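Local coordinates for TIGR00725 family protein (Thermotoga maritima, PDB 1RCU) that is of unknown function but has the Rossmann-like fold of the SLOG superfamily, whose members probably bind nucleotides or related ligands, at residues L48-G51 with R52-K56; W180-E183 with E184-I188. All coordinates share one frame; numbering follows the deposited sequence.

Interaction 1 (L48-G51 with R52-K56)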
ATOM      1  N   LEU A  48     -17.530  15.761 -21.283  1.00 31.29           N
ATOM      2  CA  LEU A  48     -18.160  14.835 -22.222  1.00 31.23           C
ATOM      3  C   LEU A  48     -17.408  14.811 -23.533  1.00 30.63           C
ATOM      4  O   LEU A  48     -17.266  13.747 -24.135  1.00 32.19           O
ATOM      5  CB  LEU A  48     -19.612  15.225 -22.512  1.00 31.49           C
ATOM      6  CG  LEU A  48     -20.709  14.977 -21.473  1.00 30.93           C
ATOM      7  CD1 LEU A  48     -22.045  15.484 -22.024  1.00 30.97           C
ATOM      8  CD2 LEU A  48     -20.787  13.498 -21.139  1.00 27.00           C
ATOM      9  N   GLU A  49     -16.936  15.973 -23.992  1.00 30.41           N
ATOM     10  CA  GLU A  49     -16.198  16.003 -25.247  1.00 29.78           C
ATOM     11  C   GLU A  49     -14.903  15.232 -25.085  1.00 27.97           C
ATOM     12  O   GLU A  49     -14.539  14.460 -25.958  1.00 27.40           O
ATOM     13  CB  GLU A  49     -15.865  17.421 -25.716  1.00 31.29           C
ATOM     14  CG  GLU A  49     -15.238  17.423 -27.129  1.00 34.03           C
ATOM     15  CD  GLU A  49     -14.645  18.767 -27.542  1.00 36.56           C
ATOM     16  OE1 GLU A  49     -14.665  19.708 -26.722  1.00 38.58           O
ATOM     17  OE2 GLU A  49     -14.147  18.869 -28.686  1.00 36.14           O
ATOM     18  N   LEU A  50     -14.219  15.429 -23.965  1.00 26.08           N
ATOM     19  CA  LEU A  50     -12.961  14.745 -23.721  1.00 24.97           C
ATOM     20  C   LEU A  50     -13.149  13.236 -23.742  1.00 26.67           C
ATOM     21  O   LEU A  50     -12.377  12.518 -24.376  1.00 26.36           O
ATOM     22  CB  LEU A  50     -12.360  15.180 -22.373  1.00 19.66           C
ATOM     23  CG  LEU A  50     -11.094  14.400 -21.987  1.00 18.12           C
ATOM     24  CD1 LEU A  50     -10.022  14.635 -23.031  1.00 13.87           C
ATOM     25  CD2 LEU A  50     -10.587  14.823 -20.626  1.00 14.25           C
ATOM     26  N   GLY A  51     -14.187  12.770 -23.053  1.00 27.32           N
ATOM     27  CA  GLY A  51     -14.473  11.348 -22.979  1.00 27.97           C
ATOM     28  C   GLY A  51     -14.799  10.709 -24.310  1.00 28.29           C
ATOM     29  O   GLY A  51     -14.277   9.642 -24.649  1.00 28.44           O
ATOM     30  N   ARG A  52     -15.666  11.364 -25.069  1.00 28.38           N
ATOM     31  CA  ARG A  52     -16.068  10.863 -26.367  1.00 27.96           C
ATOM     32  C   ARG A  52     -14.886  10.828 -27.331  1.00 27.94           C
ATOM     33  O   ARG A  52     -14.658   9.838 -28.024  1.00 28.42           O
ATOM     34  CB  ARG A  52     -17.170  11.751 -26.928  1.00 26.38           C
ATOM     35  CG  ARG A  52     -18.408  11.834 -26.069  1.00 25.12           C
ATOM     36  CD  ARG A  52     -19.517  12.405 -26.902  1.00 26.91           C
ATOM     37  NE  ARG A  52     -20.760  12.596 -26.167  1.00 27.58           N
ATOM     38  CZ  ARG A  52     -21.251  13.781 -25.826  1.00 25.97           C
ATOM     39  NH1 ARG A  52     -20.597  14.886 -26.144  1.00 25.75           N
ATOM     40  NH2 ARG A  52     -22.413  13.858 -25.198  1.00 24.60           N
ATOM     41  N   THR A  53     -14.127  11.914 -27.352  1.00 27.55           N
ATOM     42  CA  THR A  53     -12.987  12.019 -28.233  1.00 27.21           C
ATOM     43  C   THR A  53     -11.936  10.953 -27.942  1.00 27.91           C
ATOM     44  O   THR A  53     -11.326  10.413 -28.870  1.00 28.76           O
ATOM     45  CB  THR A  53     -12.328  13.383 -28.117  1.00 27.28           C
ATOM     46  OG1 THR A  53     -13.307  14.402 -28.347  1.00 24.41           O
ATOM     47  CG2 THR A  53     -11.195  13.511 -29.153  1.00 24.48           C
ATOM     48  N   LEU A  54     -11.717  10.652 -26.665  1.00 26.41           N
ATOM     49  CA  LEU A  54     -10.723   9.645 -26.316  1.00 26.45           C
ATOM     50  C   LEU A  54     -11.193   8.299 -26.830  1.00 27.34           C
ATOM     51  O   LEU A  54     -10.414   7.531 -27.391  1.00 27.76           O
ATOM     52  CB  LEU A  54     -10.509   9.590 -24.803  1.00 23.79           C
ATOM     53  CG  LEU A  54      -9.818  10.838 -24.241  1.00 22.98           C
ATOM     54  CD1 LEU A  54      -9.687  10.750 -22.738  1.00 21.42           C
ATOM     55  CD2 LEU A  54      -8.459  10.987 -24.889  1.00 21.13           C
ATOM     56  N   ALA A  55     -12.479   8.022 -26.632  1.00 27.72           N
ATOM     57  CA  ALA A  55     -13.068   6.771 -27.088  1.00 26.96           C
ATOM     58  C   ALA A  55     -12.953   6.671 -28.603  1.00 26.45           C
ATOM     59  O   ALA A  55     -12.489   5.659 -29.110  1.00 26.91           O
ATOM     60  CB  ALA A  55     -14.547   6.673 -26.657  1.00 26.49           C
ATOM     61  N   LYS A  56     -13.362   7.718 -29.323  1.00 27.44           N
ATOM     62  CA  LYS A  56     -13.320   7.705 -30.788  1.00 28.18           C
ATOM     63  C   LYS A  56     -11.911   7.458 -31.322  1.00 29.27           C
ATOM     64  O   LYS A  56     -11.743   6.791 -32.343  1.00 29.53           O
ATOM     65  CB  LYS A  56     -13.879   9.015 -31.376  1.00 26.49           C
ATOM     66  CG  LYS A  56     -15.323   9.342 -30.975  1.00 26.42           C
ATOM     67  CD  LYS A  56     -15.804  10.631 -31.633  1.00 25.91           C
ATOM     68  CE  LYS A  56     -17.029  11.239 -30.920  1.00 30.32           C
ATOM     69  NZ  LYS A  56     -18.379  10.865 -31.444  1.00 30.57           N
TER
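The flat guanidinium of Arg52 lies against Leu48, one helical turn earlier. Over one face sits Leu48 CB, off-centre and nearest Arg52 NH1 (3.8 Å). Leu48 CD1 comes to 3.6 Å from Arg52 NH2. With CG beside the backbone N (chi1 -59°) and the chain extended to NE, the charged group runs back along the helix over Leu48. There Arg52 NE forms a salt bridge with Glu79, at the end of helix 68-79.

Thr53 turns its hydroxyl back on the helix. With OG1 beside its own backbone N (chi1 -55°), Thr53 OG1 donates to Glu49 O at 2.7 Å. Thr53 N donates to the same Glu49 O at 2.9 Å. The two donors arrive from opposite faces of the carbonyl plane, the hydroxyl well above it. A hydroxyl bonded to the carbonyl four residues back is common for threonine within helices.

On the buried side Leu50 CD1 packs on Leu54 CD1 at 3.9 Å. Helix 44-56 is the crossover of the beta-alpha-beta unit between strands 25-30 and 60-63. Leu50 and Leu54 face strand 25-30, and Leu50 also reaches strand 121-125. Helix 68-79 borders Leu48, Leu50 and Ala55, while Glu49, Leu50 and Thr53 meet helix 182-190.

Interaction 2 (W180-E183 with E184-I188)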
ATOM      1  N   TRP A 180      -5.913  24.430 -24.305  1.00 28.09           N
ATOM      2  CA  TRP A 180      -7.104  25.197 -23.958  1.00 28.86           C
ATOM      3  C   TRP A 180      -8.339  24.636 -24.617  1.00 29.19           C
ATOM      4  O   TRP A 180      -9.398  25.248 -24.587  1.00 31.22           O
ATOM      5  CB  TRP A 180      -6.940  26.657 -24.368  1.00 28.10           C
ATOM      6  CG  TRP A 180      -5.887  27.340 -23.581  1.00 29.82           C
ATOM      7  CD1 TRP A 180      -4.530  27.288 -23.786  1.00 29.41           C
ATOM      8  CD2 TRP A 180      -6.087  28.136 -22.418  1.00 29.31           C
ATOM      9  NE1 TRP A 180      -3.876  28.009 -22.810  1.00 31.66           N
ATOM     10  CE2 TRP A 180      -4.813  28.539 -21.959  1.00 30.34           C
ATOM     11  CE3 TRP A 180      -7.224  28.546 -21.710  1.00 33.34           C
ATOM     12  CZ2 TRP A 180      -4.650  29.337 -20.828  1.00 33.19           C
ATOM     13  CZ3 TRP A 180      -7.063  29.346 -20.571  1.00 34.20           C
ATOM     14  CH2 TRP A 180      -5.786  29.730 -20.145  1.00 33.85           C
ATOM     15  N   THR A 181      -8.216  23.450 -25.187  1.00 29.68           N
ATOM     16  CA  THR A 181      -9.334  22.853 -25.890  1.00 29.82           C
ATOM     17  C   THR A 181      -9.178  21.348 -25.924  1.00 30.09           C
ATOM     18  O   THR A 181      -8.057  20.849 -25.926  1.00 29.89           O
ATOM     19  CB  THR A 181      -9.376  23.426 -27.319  1.00 30.58           C
ATOM     20  OG1 THR A 181     -10.508  24.286 -27.443  1.00 32.26           O
ATOM     21  CG2 THR A 181      -9.444  22.345 -28.352  1.00 30.75           C
ATOM     22  N   VAL A 182     -10.290  20.621 -25.940  1.00 30.31           N
ATOM     23  CA  VAL A 182     -10.205  19.169 -25.989  1.00 32.12           C
ATOM     24  C   VAL A 182      -9.452  18.763 -27.248  1.00 33.01           C
ATOM     25  O   VAL A 182      -8.557  17.910 -27.206  1.00 32.54           O
ATOM     26  CB  VAL A 182     -11.605  18.507 -25.997  1.00 31.76           C
ATOM     27  CG1 VAL A 182     -11.472  16.992 -26.032  1.00 31.58           C
ATOM     28  CG2 VAL A 182     -12.373  18.935 -24.768  1.00 31.04           C
ATOM     29  N   GLU A 183      -9.798  19.390 -28.365  1.00 33.84           N
ATOM     30  CA  GLU A 183      -9.142  19.066 -29.621  1.00 36.27           C
ATOM     31  C   GLU A 183      -7.638  19.302 -29.508  1.00 34.98           C
ATOM     32  O   GLU A 183      -6.839  18.532 -30.049  1.00 34.17           O
ATOM     33  CB  GLU A 183      -9.733  19.894 -30.761  1.00 40.04           C
ATOM     34  CG  GLU A 183      -9.238  19.481 -32.130  1.00 45.99           C
ATOM     35  CD  GLU A 183      -9.942  20.220 -33.250  1.00 50.10           C
ATOM     36  OE1 GLU A 183      -9.693  21.433 -33.419  1.00 51.82           O
ATOM     37  OE2 GLU A 183     -10.752  19.578 -33.959  1.00 51.78           O
ATOM     38  N   GLU A 184      -7.258  20.355 -28.791  1.00 33.66           N
ATOM     39  CA  GLU A 184      -5.848  20.672 -28.605  1.00 33.94           C
ATOM     40  C   GLU A 184      -5.200  19.587 -27.744  1.00 33.32           C
ATOM     41  O   GLU A 184      -4.095  19.135 -28.031  1.00 32.98           O
ATOM     42  CB  GLU A 184      -5.695  22.043 -27.933  1.00 36.28           C
ATOM     43  CG  GLU A 184      -4.309  22.650 -28.052  1.00 38.05           C
ATOM     44  CD  GLU A 184      -4.223  24.020 -27.408  1.00 40.83           C
ATOM     45  OE1 GLU A 184      -5.245  24.744 -27.395  1.00 41.85           O
ATOM     46  OE2 GLU A 184      -3.126  24.382 -26.933  1.00 41.10           O
ATOM     47  N   ALA A 185      -5.908  19.166 -26.699  1.00 32.03           N
ATOM     48  CA  ALA A 185      -5.431  18.132 -25.779  1.00 31.18           C
ATOM     49  C   ALA A 185      -5.091  16.804 -26.463  1.00 31.34           C
ATOM     50  O   ALA A 185      -3.994  16.268 -26.298  1.00 29.59           O
ATOM     51  CB  ALA A 185      -6.471  17.888 -24.687  1.00 32.47           C
ATOM     52  N   VAL A 186      -6.032  16.261 -27.229  1.00 31.98           N
ATOM     53  CA  VAL A 186      -5.809  14.998 -27.920  1.00 33.13           C
ATOM     54  C   VAL A 186      -4.721  15.120 -28.975  1.00 32.99           C
ATOM     55  O   VAL A 186      -4.046  14.154 -29.323  1.00 32.51           O
ATOM     56  CB  VAL A 186      -7.083  14.522 -28.604  1.00 34.66           C
ATOM     57  CG1 VAL A 186      -6.886  13.135 -29.198  1.00 35.33           C
ATOM     58  CG2 VAL A 186      -8.211  14.537 -27.601  1.00 36.58           C
ATOM     59  N   GLN A 187      -4.567  16.323 -29.489  1.00 34.15           N
ATOM     60  CA  GLN A 187      -3.570  16.602 -30.490  1.00 36.84           C
ATOM     61  C   GLN A 187      -2.182  16.420 -29.882  1.00 36.55           C
ATOM     62  O   GLN A 187      -1.280  15.860 -30.497  1.00 36.97           O
ATOM     63  CB  GLN A 187      -3.783  18.032 -30.960  1.00 39.89           C
ATOM     64  CG  GLN A 187      -3.011  18.458 -32.154  1.00 43.84           C
ATOM     65  CD  GLN A 187      -3.371  19.878 -32.552  1.00 46.24           C
ATOM     66  OE1 GLN A 187      -4.543  20.184 -32.797  1.00 47.69           O
ATOM     67  NE2 GLN A 187      -2.372  20.759 -32.594  1.00 46.78           N
ATOM     68  N   ILE A 188      -2.030  16.898 -28.657  1.00 35.45           N
ATOM     69  CA  ILE A 188      -0.775  16.794 -27.924  1.00 35.23           C
ATOM     70  C   ILE A 188      -0.472  15.325 -27.581  1.00 36.94           C
ATOM     71  O   ILE A 188       0.679  14.888 -27.634  1.00 36.62           O
ATOM     72  CB  ILE A 188      -0.863  17.645 -26.632  1.00 34.80           C
ATOM     73  CG1 ILE A 188      -0.990  19.119 -27.002  1.00 33.54           C
ATOM     74  CG2 ILE A 188       0.362  17.460 -25.779  1.00 33.11           C
ATOM     75  CD1 ILE A 188      -1.344  20.017 -25.840  1.00 35.01           C
TER
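Glu184 sends CG anti to its own backbone N (chi1 -163°) and stays extended at chi2 (178°), which carries its carboxylate back to Trp180, four residues earlier. Trp180 N donates to Glu184 OE1 at 3.2 Å, and the bond is nearly straight at the hydrogen (165°). The N-H meets this oxygen from above the carboxylate plane. The same Glu184 OE1 lies beside the rim of the indole, close to level with it, and 4.0 Å from Trp180 CB. The side chain of Thr181 crosses that of Glu184 at about a right angle, with Thr181 CG2 3.8 Å from Glu184 CB.

Residues 180-188 lead from the end of strand 176-179, at one edge of the parallel sheet, into helix 182-190, the last helix of a Rossmann-like alpha/beta fold. Thr181 stands at the N-cap, but it turns its methyl, not its hydroxyl, to the first turn: Thr181 CG2 is 3.0 Å from Glu184 N. Its carbonyl accepts the first bond of the helix, from Ala185 N (2.8 Å to Thr181 O). Without the Glu184 carboxylate, as with an alanine here, the Trp180 N-H would probably lose this acceptor and the loop its tie to the helix.

Next along, Val186 N donates to Val182 O at 3.0 Å. Val186 CG2 lies 3.4 Å from that same Val182 O. Ala185 is buried against strands 145-148 and 176-179.

Overall arrangement
Interaction 1 comes first along the chain, on helix 44-56, and interaction 2 follows near the C-terminus, at the start of helix 182-190. Their centres are about 11 Å apart. The two helices touch directly. Val182 CG1 packs 3.6 Å from Leu50 CA, and Val186 CG2 lies 3.5 Å from Thr53 CG2. Both helices pack on the single parallel sheet, in which strand 25-30 lies between 60-63 and 121-125. Helix 44-56 links the first two strands, near the middle of the sheet. Helix 182-190 follows the edge strand 176-179. Their contact thus joins the early and late parts of the chain in one layer of the Rossmann-like domain.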